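Local coordinates for CELL WALL surface anchor family protein (Streptococcus pneumoniae, PDB 2WW8), which serves as the adhesin of the pneumococcal pilus, probably attaching the bacterium to host cells through an integrin-like domain, at residues S257-I262 and V332-K337. Numbering follows the deposited sequence.
Sequences SLIDKI and VELKNK
I259 and L334 form the tight, buried side of this contact between two nearly antiparallel helices. The segment axes run at 159° to each other and stay at least 10.7 Å apart. The end methyl of I259, CD1, presses on CD2 of L334 at 3.2 Å, closer than carbons usually pack. The other branch, I259 CG2, lies against the stem of K335, 3.8 Å from CG. I259 and K335 run past each other in opposite directions.

K335 thus works in both halves. Its lower methylenes cover I259, and a bend at chi3 (76°) directs the ammonium group to D260. K335 NZ makes a salt bridge to D260 OD1 at 2.7 Å. D260 OD1 accepts with its syn lone pair, on the side of OD2. D260 and K335 cross at about a right angle. This side is looser and faces solvent: D260 is exposed, and a water donates to D260 OD2 and accepts a weak bond from K335 NZ.

Beneath, the apolar pair sits on the parallel sheet of what is probably an integrin I-like (von Willebrand A) domain. L334 rests on V270 and L272 of strand 269-275, and I259 on I229 of strand 225-232. Helices 247-263 and 328-337 therefore pack side by side over these neighbouring strands.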
loop_
_atom_site.group_PDB
_atom_site.type_symbol
_atom_site.label_atom_id
_atom_site.label_comp_id
_atom_site.label_asym_id
_atom_site.label_seq_id
_atom_site.Cartn_x
_atom_site.Cartn_y
_atom_site.Cartn_z
ATOM N N SER A 257 -22.720 11.006 -0.333
ATOM C CA SER A 257 -21.935 10.987 0.915
ATOM C C SER A 257 -22.804 10.625 2.109
ATOM O O SER A 257 -22.357 9.880 2.963
ATOM C CB SER A 257 -21.152 12.262 1.219
ATOM O OG SER A 257 -20.562 12.093 2.497
ATOM N N LEU A 258 -24.032 11.119 2.140
ATOM C CA LEU A 258 -24.992 10.751 3.170
ATOM C C LEU A 258 -25.310 9.229 3.141
ATOM O O LEU A 258 -25.353 8.568 4.172
ATOM C CB LEU A 258 -26.291 11.576 3.033
ATOM C CG LEU A 258 -27.415 11.218 4.024
ATOM C CD1 LEU A 258 -26.971 11.490 5.463
ATOM C CD2 LEU A 258 -28.735 11.914 3.707
ATOM N N ILE A 259 -25.506 8.668 1.952
ATOM C CA ILE A 259 -25.661 7.231 1.799
ATOM C C ILE A 259 -24.445 6.530 2.438
ATOM O O ILE A 259 -24.639 5.591 3.224
ATOM C CB ILE A 259 -25.813 6.857 0.318
ATOM C CG1 ILE A 259 -27.169 7.401 -0.160
ATOM C CG2 ILE A 259 -25.706 5.357 0.137
ATOM C CD1 ILE A 259 -27.314 7.343 -1.681
ATOM N N ASP A 260 -23.221 6.958 2.116
ATOM C CA ASP A 260 -22.023 6.339 2.729
ATOM C C ASP A 260 -22.085 6.399 4.254
ATOM O O ASP A 260 -21.663 5.446 4.892
ATOM C CB ASP A 260 -20.667 6.960 2.346
ATOM C CG ASP A 260 -20.283 6.761 0.883
ATOM O OD1 ASP A 260 -20.737 5.782 0.263
ATOM O OD2 ASP A 260 -19.534 7.599 0.304
ATOM N N LYS A 261 -22.501 7.509 4.847
ATOM C CA LYS A 261 -22.540 7.622 6.303
ATOM C C LYS A 261 -23.637 6.716 6.873
ATOM O O LYS A 261 -23.390 5.996 7.834
ATOM C CB LYS A 261 -22.857 9.061 6.728
ATOM C CG LYS A 261 -21.696 10.012 6.486
ATOM C CD LYS A 261 -22.151 11.416 6.879
ATOM C CE LYS A 261 -21.555 12.467 5.927
ATOM N NZ LYS A 261 -20.153 12.502 6.284
ATOM N N ILE A 262 -24.837 6.735 6.275
ATOM C CA ILE A 262 -25.917 5.855 6.756
ATOM C C ILE A 262 -25.536 4.377 6.684
ATOM O O ILE A 262 -25.784 3.632 7.640
ATOM C CB ILE A 262 -27.197 6.091 5.978
ATOM C CG1 ILE A 262 -27.790 7.454 6.366
ATOM C CG2 ILE A 262 -28.235 4.963 6.255
ATOM C CD1 ILE A 262 -28.746 7.973 5.251
ATOM N N VAL A 332 -23.882 0.261 -4.039
ATOM C CA VAL A 332 -23.096 0.755 -5.174
ATOM C C VAL A 332 -23.989 1.163 -6.371
ATOM O O VAL A 332 -23.774 2.172 -7.025
ATOM C CB VAL A 332 -21.990 -0.223 -5.630
ATOM C CG1 VAL A 332 -21.341 0.218 -7.010
ATOM C CG2 VAL A 332 -20.925 -0.357 -4.533
ATOM N N GLU A 333 -24.990 0.335 -6.634
ATOM C CA GLU A 333 -25.871 0.528 -7.752
ATOM C C GLU A 333 -26.762 1.727 -7.463
ATOM O O GLU A 333 -26.919 2.596 -8.310
ATOM C CB GLU A 333 -26.633 -0.780 -7.955
ATOM C CG GLU A 333 -27.503 -0.746 -9.190
ATOM C CD GLU A 333 -28.343 -2.018 -9.352
ATOM O OE1 GLU A 333 -28.105 -3.037 -8.642
ATOM O OE2 GLU A 333 -29.275 -1.933 -10.188
ATOM N N LEU A 334 -27.280 1.818 -6.238
ATOM C CA LEU A 334 -28.112 2.942 -5.828
ATOM C C LEU A 334 -27.357 4.283 -5.941
ATOM O O LEU A 334 -27.874 5.271 -6.488
ATOM C CB LEU A 334 -28.705 2.642 -4.451
ATOM C CG LEU A 334 -29.541 3.661 -3.664
ATOM C CD1 LEU A 334 -30.205 3.029 -2.408
ATOM C CD2 LEU A 334 -28.672 4.856 -3.237
ATOM N N LYS A 335 -26.134 4.341 -5.420
ATOM C CA LYS A 335 -25.368 5.586 -5.518
ATOM C C LYS A 335 -25.101 5.923 -6.989
ATOM O O LYS A 335 -25.062 7.088 -7.300
ATOM C CB LYS A 335 -24.004 5.459 -4.812
ATOM C CG LYS A 335 -24.085 5.508 -3.257
ATOM C CD LYS A 335 -22.764 5.110 -2.703
ATOM C CE LYS A 335 -21.770 6.165 -2.828
ATOM N NZ LYS A 335 -20.471 5.581 -2.367
ATOM N N ASN A 336 -24.870 4.968 -7.896
ATOM C CA ASN A 336 -24.746 5.271 -9.342
ATOM C C ASN A 336 -26.026 5.759 -10.018
ATOM O O ASN A 336 -25.991 6.234 -11.165
ATOM C CB ASN A 336 -24.275 4.053 -10.142
ATOM C CG ASN A 336 -22.794 3.735 -9.912
ATOM O OD1 ASN A 336 -22.008 4.633 -9.604
ATOM N ND2 ASN A 336 -22.407 2.469 -10.037
ATOM N N LYS A 337 -27.157 5.597 -9.344
ATOM C CA LYS A 337 -28.438 6.087 -9.872
ATOM C C LYS A 337 -28.735 7.491 -9.434
ATOM O O LYS A 337 -29.635 8.142 -10.014
ATOM C CB LYS A 337 -29.593 5.171 -9.432
ATOM C CG LYS A 337 -29.446 3.971 -10.388
ATOM C CD LYS A 337 -30.426 2.896 -10.103
ATOM C CE LYS A 337 -31.582 3.072 -11.061
ATOM N NZ LYS A 337 -32.660 2.082 -10.636
HETATM O O HOH W 1 -17.715 6.436 -0.989
#